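Phospholipase C beta (Meleagris gallopavo, PDB 1JAD) is a signalling phospholipase whose C-terminal region, modelled here, folds into long antiparallel helices and pairs with a second copy of itself. Local coordinates at residues A[126-131]-A[191-196]; A[141-146]-A[177-182]; A[152-157]-A[165-170]. One frame throughout, in Å; residues are numbered along the deposited sequence.

Interaction 1 (A[126-131]-A[191-196]); sequences KALKES and ARYQQK. With SO4 (sulfate ion), chain C.
L128 meets Y193 and Q194 in the long antiparallel helical hairpin of the PLC-beta C-terminal coiled-coil domain. The local helix axes run at 178° to each other and come within 10.6 Å. L128 is the main apolar group. Its CG stands anti to the backbone N (chi1 174°), which carries both methyls across to the other helix. One methyl presses on the backbone, with L128 CD2 3.5 Å from Q194 CA. The other lies against the start of the tyrosine side chain, with L128 CD1 3.8 Å from Y193 CB. The L128 and Y193 side chains cross at about a right angle. L128 and Q194 are both buried.

K129 is extended beyond CG and crosses the Q194 side chain at a slant. Its CE comes near the end of that side chain. Its NZ is used elsewhere. It forms a salt bridge with E212 and a hydrogen bond with T107, both of the second subunit. This flank of the hairpin therefore also belongs to the dimer contact.

The Y193 ring leaves the helix pair after CB and leads away. It packs on L13 and P16 of the N-terminal loop. Beyond the ring sits a sulfate ion, probably from the crystallisation liquor. Its O3 lies at the edge of the Y193 ring, in plane, and also in the plane of the R192 guanidinium. The arginine chain bends at chi3, and both of its terminal nitrogens point to that single oxygen. R192 NH1 donates to sulfate O3 at 2.8 Å, with an N-H...O angle of 149°. R192 NH2 donates to the same sulfate O3 at 3.0 Å.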
loop_
_atom_site.group_PDB
_atom_site.type_symbol
_atom_site.label_atom_id
_atom_site.label_comp_id
_atom_site.label_asym_id
_atom_site.label_seq_id
_atom_site.Cartn_x
_atom_site.Cartn_y
_atom_site.Cartn_z
ATOM N N LYS A 126 -9.402 10.900 -0.985
ATOM C CA LYS A 126 -10.793 11.115 -1.319
ATOM C C LYS A 126 -11.186 12.543 -0.979
ATOM O O LYS A 126 -11.897 13.205 -1.740
ATOM C CB LYS A 126 -11.664 10.112 -0.567
ATOM C CG LYS A 126 -13.120 10.127 -0.973
ATOM C CD LYS A 126 -13.878 9.009 -0.263
ATOM C CE LYS A 126 -15.349 9.020 -0.643
ATOM N NZ LYS A 126 -15.994 10.289 -0.207
ATOM N N ALA A 127 -10.708 13.031 0.156
ATOM C CA ALA A 127 -11.033 14.390 0.563
ATOM C C ALA A 127 -10.459 15.420 -0.416
ATOM O O ALA A 127 -11.119 16.408 -0.739
ATOM C CB ALA A 127 -10.522 14.654 1.980
ATOM N N LEU A 128 -9.241 15.187 -0.893
ATOM C CA LEU A 128 -8.613 16.111 -1.834
ATOM C C LEU A 128 -9.440 16.176 -3.120
ATOM O O LEU A 128 -9.803 17.260 -3.582
ATOM C CB LEU A 128 -7.184 15.656 -2.135
ATOM C CG LEU A 128 -6.376 16.399 -3.197
ATOM C CD1 LEU A 128 -6.205 17.882 -2.820
ATOM C CD2 LEU A 128 -5.024 15.715 -3.329
ATOM N N LYS A 129 -9.766 15.008 -3.672
ATOM C CA LYS A 129 -10.561 14.927 -4.893
ATOM C C LYS A 129 -11.944 15.560 -4.788
ATOM O O LYS A 129 -12.360 16.265 -5.711
ATOM C CB LYS A 129 -10.701 13.474 -5.357
ATOM C CG LYS A 129 -9.380 12.825 -5.706
ATOM C CD LYS A 129 -9.561 11.554 -6.528
ATOM C CE LYS A 129 -8.201 10.959 -6.877
ATOM N NZ LYS A 129 -8.341 9.802 -7.792
ATOM N N GLU A 130 -12.666 15.321 -3.695
ATOM C CA GLU A 130 -13.989 15.925 -3.568
ATOM C C GLU A 130 -13.851 17.433 -3.463
ATOM O O GLU A 130 -14.628 18.182 -4.047
ATOM C CB GLU A 130 -14.742 15.405 -2.341
ATOM C CG GLU A 130 -15.030 13.908 -2.371
ATOM C CD GLU A 130 -16.102 13.488 -1.370
ATOM O OE1 GLU A 130 -15.942 13.737 -0.155
ATOM O OE2 GLU A 130 -17.112 12.900 -1.809
ATOM N N SER A 131 -12.853 17.869 -2.705
ATOM C CA SER A 131 -12.584 19.287 -2.519
ATOM C C SER A 131 -12.351 19.948 -3.882
ATOM O O SER A 131 -12.994 20.943 -4.232
ATOM C CB SER A 131 -11.347 19.447 -1.631
ATOM O OG SER A 131 -10.974 20.800 -1.513
ATOM N N ALA A 191 -3.440 18.172 -9.200
ATOM C CA ALA A 191 -2.428 17.182 -9.530
ATOM C C ALA A 191 -1.175 17.389 -8.665
ATOM O O ALA A 191 -0.544 16.415 -8.214
ATOM C CB ALA A 191 -2.070 17.275 -10.985
ATOM N N ARG A 192 -0.800 18.645 -8.425
ATOM C CA ARG A 192 0.380 18.897 -7.598
ATOM C C ARG A 192 0.111 18.469 -6.160
ATOM O O ARG A 192 0.950 17.829 -5.539
ATOM C CB ARG A 192 0.796 20.385 -7.654
ATOM C CG ARG A 192 1.879 20.788 -6.638
ATOM C CD ARG A 192 2.582 22.103 -7.009
ATOM N NE ARG A 192 1.635 23.195 -7.234
ATOM C CZ ARG A 192 1.114 23.928 -6.261
ATOM N NH1 ARG A 192 1.468 23.678 -5.009
ATOM N NH2 ARG A 192 0.215 24.872 -6.535
ATOM N N TYR A 193 -1.054 18.816 -5.625
ATOM C CA TYR A 193 -1.380 18.409 -4.258
ATOM C C TYR A 193 -1.478 16.892 -4.100
ATOM O O TYR A 193 -1.091 16.346 -3.062
ATOM C CB TYR A 193 -2.689 19.054 -3.803
ATOM C CG TYR A 193 -2.520 20.457 -3.232
ATOM C CD1 TYR A 193 -1.870 21.466 -3.962
ATOM C CD2 TYR A 193 -3.014 20.775 -1.960
ATOM C CE1 TYR A 193 -1.715 22.749 -3.444
ATOM C CE2 TYR A 193 -2.867 22.054 -1.433
ATOM C CZ TYR A 193 -2.220 23.035 -2.178
ATOM O OH TYR A 193 -2.103 24.307 -1.667
ATOM N N GLN A 194 -1.975 16.198 -5.119
ATOM C CA GLN A 194 -2.102 14.746 -4.999
ATOM C C GLN A 194 -0.735 14.074 -5.043
ATOM O O GLN A 194 -0.442 13.171 -4.261
ATOM C CB GLN A 194 -3.020 14.177 -6.090
ATOM C CG GLN A 194 -3.039 12.659 -6.089
ATOM C CD GLN A 194 -3.992 12.042 -7.103
ATOM O OE1 GLN A 194 -3.861 10.869 -7.432
ATOM N NE2 GLN A 194 -4.962 12.808 -7.576
ATOM N N GLN A 195 0.115 14.539 -5.947
ATOM C CA GLN A 195 1.453 14.005 -6.085
ATOM C C GLN A 195 2.234 14.108 -4.776
ATOM O O GLN A 195 2.879 13.150 -4.341
ATOM C CB GLN A 195 2.158 14.754 -7.218
ATOM C CG GLN A 195 3.666 14.585 -7.300
ATOM C CD GLN A 195 4.395 15.442 -6.272
ATOM O OE1 GLN A 195 4.326 16.682 -6.311
ATOM N NE2 GLN A 195 5.081 14.788 -5.336
ATOM N N LYS A 196 2.172 15.269 -4.140
ATOM C CA LYS A 196 2.894 15.495 -2.894
ATOM C C LYS A 196 2.300 14.589 -1.808
ATOM O O LYS A 196 3.019 14.002 -0.996
ATOM C CB LYS A 196 2.751 16.967 -2.482
ATOM C CG LYS A 196 3.931 17.561 -1.704
ATOM C CD LYS A 196 4.271 16.825 -0.420
ATOM C CE LYS A 196 5.517 17.441 0.241
ATOM N NZ LYS A 196 6.732 17.453 -0.655
HETATM S S SO4 C . -0.333 27.138 -3.471
HETATM O O1 SO4 C . 0.411 27.979 -4.436
HETATM O O2 SO4 C . 0.043 27.495 -2.085
HETATM O O3 SO4 C . 0.005 25.721 -3.698
HETATM O O4 SO4 C . -1.787 27.349 -3.654
#

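Interaction 2 (A[141-146]-A[177-182]); sequences KKLEAK and QEVVQT
L143 is directed toward the opposite helix from its CB and spreads its two methyls over different neighbours. With CG anti to the carbonyl carbon (chi1 -76°), CD2 comes to E178 and CD1 to V179. CD2 lies over the flat of the E178 carboxylate. L143 CD2 is 3.4 Å from E178 CD, and OE1 is equally near. E178 reaches there fully extended, and its side chain crosses that of L143 at a slant. The leucine thus covers one face of a charged group with a methyl, and no hydrogen bond joins the two segments.

CD1 takes the other direction. L143 CD1 is 3.5 Å from V179 CG1 and also lies against V179 CA. These residues belong to an antiparallel helix pair, two arms of one long hairpin. The local axes run at 162° to each other and come within 10.2 Å. V179 is buried, and Y223 of the second subunit packs on it too. L143 also touches H175, a turn earlier on the same arm as V179.

T182 borders the leucine with its hydroxyl, T182 OG1 being 3.6 Å from L143 CD1. That oxygen is turned back over its own helix, close to the backbone carbonyls of E178 and V179.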
loop_
_atom_site.group_PDB
_atom_site.type_symbol
_atom_site.label_atom_id
_atom_site.label_comp_id
_atom_site.label_asym_id
_atom_site.label_seq_id
_atom_site.Cartn_x
_atom_site.Cartn_y
_atom_site.Cartn_z
ATOM N N LYS A 141 -20.352 28.137 -11.013
ATOM C CA LYS A 141 -21.504 28.903 -10.556
ATOM C C LYS A 141 -21.206 30.399 -10.561
ATOM O O LYS A 141 -22.020 31.194 -11.025
ATOM C CB LYS A 141 -21.925 28.469 -9.151
ATOM C CG LYS A 141 -22.515 27.067 -9.069
ATOM C CD LYS A 141 -22.981 26.773 -7.643
ATOM C CE LYS A 141 -23.548 25.364 -7.506
ATOM N NZ LYS A 141 -23.994 25.067 -6.103
ATOM N N LYS A 142 -20.049 30.787 -10.027
ATOM C CA LYS A 142 -19.665 32.195 -10.001
ATOM C C LYS A 142 -19.475 32.707 -11.416
ATOM O O LYS A 142 -20.050 33.703 -11.807
ATOM C CB LYS A 142 -18.350 32.407 -9.239
ATOM C CG LYS A 142 -18.411 32.138 -7.748
ATOM C CD LYS A 142 -17.066 32.444 -7.093
ATOM C CE LYS A 142 -17.093 32.163 -5.592
ATOM N NZ LYS A 142 -17.376 30.725 -5.282
ATOM N N LEU A 143 -18.663 32.012 -12.187
ATOM C CA LEU A 143 -18.391 32.445 -13.548
ATOM C C LEU A 143 -19.640 32.684 -14.360
ATOM O O LEU A 143 -19.742 33.675 -15.088
ATOM C CB LEU A 143 -17.507 31.424 -14.259
ATOM C CG LEU A 143 -16.029 31.431 -13.872
ATOM C CD1 LEU A 143 -15.290 30.386 -14.702
ATOM C CD2 LEU A 143 -15.453 32.814 -14.142
ATOM N N GLU A 144 -20.608 31.789 -14.213
ATOM C CA GLU A 144 -21.834 31.895 -14.970
ATOM C C GLU A 144 -22.739 32.984 -14.397
ATOM O O GLU A 144 -23.550 33.589 -15.116
ATOM C CB GLU A 144 -22.506 30.526 -15.005
ATOM C CG GLU A 144 -23.354 30.313 -16.236
ATOM C CD GLU A 144 -24.673 30.973 -16.083
ATOM O OE1 GLU A 144 -25.365 31.184 -17.102
ATOM O OE2 GLU A 144 -25.013 31.252 -14.912
ATOM N N ALA A 145 -22.572 33.260 -13.105
ATOM C CA ALA A 145 -23.338 34.310 -12.448
ATOM C C ALA A 145 -22.836 35.641 -12.982
ATOM O O ALA A 145 -23.626 36.541 -13.271
ATOM C CB ALA A 145 -23.128 34.253 -10.951
ATOM N N LYS A 146 -21.513 35.760 -13.092
ATOM C CA LYS A 146 -20.869 36.972 -13.600
ATOM C C LYS A 146 -21.339 37.202 -15.039
ATOM O O LYS A 146 -21.665 38.326 -15.439
ATOM C CB LYS A 146 -19.340 36.813 -13.604
ATOM C CG LYS A 146 -18.710 36.419 -12.275
ATOM C CD LYS A 146 -19.044 37.417 -11.180
ATOM C CE LYS A 146 -18.328 37.062 -9.881
ATOM N NZ LYS A 146 -16.845 37.080 -10.065
ATOM N N GLN A 177 -14.613 30.007 -22.215
ATOM C CA GLN A 177 -13.169 29.799 -22.138
ATOM C C GLN A 177 -12.641 29.955 -20.733
ATOM O O GLN A 177 -11.757 29.225 -20.306
ATOM C CB GLN A 177 -12.423 30.751 -23.072
ATOM C CG GLN A 177 -12.845 30.615 -24.516
ATOM C CD GLN A 177 -11.759 31.041 -25.462
ATOM O OE1 GLN A 177 -11.965 31.124 -26.678
ATOM N NE2 GLN A 177 -10.575 31.295 -24.915
ATOM N N GLU A 178 -13.188 30.903 -19.999
ATOM C CA GLU A 178 -12.709 31.078 -18.646
ATOM C C GLU A 178 -13.020 29.852 -17.768
ATOM O O GLU A 178 -12.217 29.538 -16.877
ATOM C CB GLU A 178 -13.286 32.352 -18.032
ATOM C CG GLU A 178 -12.661 32.697 -16.700
ATOM C CD GLU A 178 -13.083 34.060 -16.194
ATOM O OE1 GLU A 178 -12.622 34.454 -15.100
ATOM O OE2 GLU A 178 -13.873 34.736 -16.889
ATOM N N VAL A 179 -14.142 29.150 -18.009
ATOM C CA VAL A 179 -14.430 27.959 -17.185
ATOM C C VAL A 179 -13.455 26.847 -17.562
ATOM O O VAL A 179 -12.924 26.171 -16.695
ATOM C CB VAL A 179 -15.898 27.381 -17.332
ATOM C CG1 VAL A 179 -16.924 28.484 -17.179
ATOM C CG2 VAL A 179 -16.060 26.632 -18.648
ATOM N N VAL A 180 -13.215 26.672 -18.859
ATOM C CA VAL A 180 -12.284 25.654 -19.342
ATOM C C VAL A 180 -10.879 25.873 -18.795
ATOM O O VAL A 180 -10.239 24.961 -18.259
ATOM C CB VAL A 180 -12.214 25.652 -20.899
ATOM C CG1 VAL A 180 -11.063 24.749 -21.390
ATOM C CG2 VAL A 180 -13.537 25.140 -21.457
ATOM N N GLN A 181 -10.387 27.089 -18.945
ATOM C CA GLN A 181 -9.056 27.395 -18.448
ATOM C C GLN A 181 -9.013 27.303 -16.923
ATOM O O GLN A 181 -8.009 26.867 -16.358
ATOM C CB GLN A 181 -8.631 28.794 -18.911
ATOM C CG GLN A 181 -8.524 28.923 -20.414
ATOM C CD GLN A 181 -7.629 27.867 -21.015
ATOM O OE1 GLN A 181 -6.518 27.645 -20.539
ATOM N NE2 GLN A 181 -8.101 27.212 -22.079
ATOM N N THR A 182 -10.083 27.714 -16.245
ATOM C CA THR A 182 -10.058 27.639 -14.790
ATOM C C THR A 182 -10.091 26.177 -14.357
ATOM O O THR A 182 -9.391 25.783 -13.425
ATOM C CB THR A 182 -11.225 28.430 -14.137
ATOM O OG1 THR A 182 -12.439 28.163 -14.840
ATOM C CG2 THR A 182 -10.960 29.922 -14.160
#

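Interaction 3 (A[152-157]-A[165-170]); sequences QVMMRS and ERLKKE
M154 and L167 make the tight part of this contact. Both side chains point toward the opposite segment. M154 is modelled as selenomethionine, and its chain bends at chi2 and chi3 (-81° and -78°). The bends bring it across L167 at a slant, and CG, SE and CE all touch the leucine. M154 CG is 3.4 Å from L167 CD1, and M154 SE is 3.6 Å from the same methyl. The terminal M154 CE rests 3.7 Å from L167 CB and also reaches K168 CG. M154 is buried, and Q164 packs on it as well.

The site lies beside the turn of the helical hairpin, where helix 75-155 gives way to helix 161-245. There the M154 carbonyl oxygen is gripped twice by one residue. S157 donates to M154 O from its backbone N at 2.8 Å and from its OG at 3.0 Å.

The other side of the contact is looser and partly exposed. M155, also selenomethionine, meets K168 through a single pair, M155 SE to K168 CE at 3.8 Å. The lysine chain is extended here and passes the selenium obliquely. Its NZ heads for E81 of the second subunit, a long, weak ion pair.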
loop_
_atom_site.group_PDB
_atom_site.type_symbol
_atom_site.label_atom_id
_atom_site.label_comp_id
_atom_site.label_asym_id
_atom_site.label_seq_id
_atom_site.Cartn_x
_atom_site.Cartn_y
_atom_site.Cartn_z
ATOM N N GLN A 152 -26.641 41.598 -18.398
ATOM C CA GLN A 152 -27.645 42.512 -17.849
ATOM C C GLN A 152 -27.149 43.962 -17.920
ATOM O O GLN A 152 -27.742 44.788 -18.609
ATOM C CB GLN A 152 -27.977 42.121 -16.403
ATOM C CG GLN A 152 -29.151 42.872 -15.792
ATOM C CD GLN A 152 -29.581 42.310 -14.435
ATOM O OE1 GLN A 152 -28.775 42.220 -13.500
ATOM N NE2 GLN A 152 -30.858 41.937 -14.321
ATOM N N VAL A 153 -26.061 44.268 -17.219
ATOM C CA VAL A 153 -25.492 45.611 -17.234
ATOM C C VAL A 153 -25.291 46.125 -18.665
ATOM O O VAL A 153 -25.516 47.301 -18.956
ATOM C CB VAL A 153 -24.126 45.641 -16.504
ATOM C CG1 VAL A 153 -23.405 46.956 -16.782
ATOM C CG2 VAL A 153 -24.334 45.491 -15.011
HETATM N N MSE A 154 -24.879 45.237 -19.561
HETATM C CA MSE A 154 -24.637 45.622 -20.946
HETATM C C MSE A 154 -25.909 46.072 -21.671
HETATM O O MSE A 154 -25.985 47.212 -22.148
HETATM C CB MSE A 154 -23.952 44.458 -21.697
HETATM C CG MSE A 154 -23.508 44.775 -23.124
HETATM SE SE MSE A 154 -24.809 44.692 -24.394
HETATM C CE MSE A 154 -24.918 42.908 -24.629
HETATM N N MSE A 155 -26.905 45.188 -21.746
HETATM C CA MSE A 155 -28.167 45.482 -22.424
HETATM C C MSE A 155 -28.781 46.838 -22.077
HETATM O O MSE A 155 -29.353 47.495 -22.944
HETATM C CB MSE A 155 -29.195 44.379 -22.135
HETATM C CG MSE A 155 -28.866 43.004 -22.711
HETATM SE SE MSE A 155 -28.944 42.907 -24.531
HETATM C CE MSE A 155 -30.717 43.193 -24.821
ATOM N N ARG A 156 -28.670 47.270 -20.823
ATOM C CA ARG A 156 -29.261 48.549 -20.450
ATOM C C ARG A 156 -28.406 49.786 -20.730
ATOM O O ARG A 156 -28.859 50.907 -20.507
ATOM C CB ARG A 156 -29.674 48.552 -18.977
ATOM C CG ARG A 156 -28.538 48.471 -17.973
ATOM C CD ARG A 156 -29.065 48.855 -16.592
ATOM N NE ARG A 156 -28.046 48.822 -15.546
ATOM C CZ ARG A 156 -28.225 49.317 -14.324
ATOM N NH1 ARG A 156 -29.383 49.886 -13.999
ATOM N NH2 ARG A 156 -27.251 49.239 -13.425
ATOM N N SER A 157 -27.175 49.598 -21.201
ATOM C CA SER A 157 -26.320 50.743 -21.514
ATOM C C SER A 157 -26.137 50.818 -23.031
ATOM O O SER A 157 -25.540 51.758 -23.555
ATOM C CB SER A 157 -24.948 50.622 -20.833
ATOM O OG SER A 157 -24.191 49.545 -21.363
ATOM N N GLU A 165 -25.273 42.334 -29.610
ATOM C CA GLU A 165 -25.072 40.954 -30.039
ATOM C C GLU A 165 -23.580 40.692 -30.022
ATOM O O GLU A 165 -23.129 39.635 -29.586
ATOM C CB GLU A 165 -25.627 40.751 -31.448
ATOM C CG GLU A 165 -26.974 41.438 -31.652
ATOM C CD GLU A 165 -28.021 41.032 -30.622
ATOM O OE1 GLU A 165 -29.053 41.736 -30.521
ATOM O OE2 GLU A 165 -27.824 40.008 -29.928
ATOM N N ARG A 166 -22.818 41.669 -30.499
ATOM C CA ARG A 166 -21.363 41.582 -30.522
ATOM C C ARG A 166 -20.861 41.453 -29.097
ATOM O O ARG A 166 -20.018 40.606 -28.796
ATOM C CB ARG A 166 -20.764 42.841 -31.150
ATOM C CG ARG A 166 -20.816 42.879 -32.659
ATOM C CD ARG A 166 -20.477 44.266 -33.174
ATOM N NE ARG A 166 -21.573 45.205 -32.940
ATOM C CZ ARG A 166 -21.531 46.498 -33.246
ATOM N NH1 ARG A 166 -20.443 47.014 -33.800
ATOM N NH2 ARG A 166 -22.585 47.271 -33.022
ATOM N N LEU A 167 -21.383 42.308 -28.224
ATOM C CA LEU A 167 -20.997 42.293 -26.824
ATOM C C LEU A 167 -21.406 40.974 -26.137
ATOM O O LEU A 167 -20.674 40.461 -25.291
ATOM C CB LEU A 167 -21.603 43.504 -26.111
ATOM C CG LEU A 167 -21.154 44.875 -26.650
ATOM C CD1 LEU A 167 -21.825 46.002 -25.860
ATOM C CD2 LEU A 167 -19.642 44.989 -26.561
ATOM N N LYS A 168 -22.566 40.427 -26.497
ATOM C CA LYS A 168 -22.991 39.157 -25.928
ATOM C C LYS A 168 -21.989 38.094 -26.335
ATOM O O LYS A 168 -21.506 37.323 -25.497
ATOM C CB LYS A 168 -24.375 38.745 -26.436
ATOM C CG LYS A 168 -25.548 39.343 -25.689
ATOM C CD LYS A 168 -26.865 38.779 -26.220
ATOM C CE LYS A 168 -28.054 39.340 -25.448
ATOM N NZ LYS A 168 -29.370 38.939 -26.010
ATOM N N LYS A 169 -21.684 38.036 -27.626
ATOM C CA LYS A 169 -20.728 37.051 -28.100
ATOM C C LYS A 169 -19.402 37.142 -27.366
ATOM O O LYS A 169 -18.808 36.117 -27.018
ATOM C CB LYS A 169 -20.490 37.182 -29.607
ATOM C CG LYS A 169 -21.598 36.556 -30.454
ATOM C CD LYS A 169 -21.240 36.547 -31.934
ATOM C CE LYS A 169 -22.161 35.609 -32.724
ATOM N NZ LYS A 169 -23.598 35.982 -32.621
ATOM N N GLU A 170 -18.934 38.361 -27.117
ATOM C CA GLU A 170 -17.666 38.516 -26.425
ATOM C C GLU A 170 -17.779 38.066 -24.985
ATOM O O GLU A 170 -16.890 37.406 -24.475
ATOM C CB GLU A 170 -17.182 39.963 -26.478
ATOM C CG GLU A 170 -16.826 40.442 -27.869
ATOM C CD GLU A 170 -16.273 41.849 -27.861
ATOM O OE1 GLU A 170 -16.079 42.411 -28.958
ATOM O OE2 GLU A 170 -16.023 42.388 -26.758
#

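How the interactions relate
All three interactions join the same two helices, 75-155 and 161-245. They are nested along the chain: interaction 3 lies inside the loop closed by interaction 2, which lies inside that of interaction 1. Interaction 3 is beside the turn, and the others follow along the arms. The centre of interaction 2 is about 17 Å from that of interaction 3 and about 21 Å from that of interaction 1. The centres of interactions 1 and 3 are about 39 Å apart. None touches another. The three contacts, each small and centred on an apolar residue of helix 75-155 (L128, L143, M154), are spaced along one long hairpin. Each site also reaches the second subunit, so hairpin packing and dimer packing run along together.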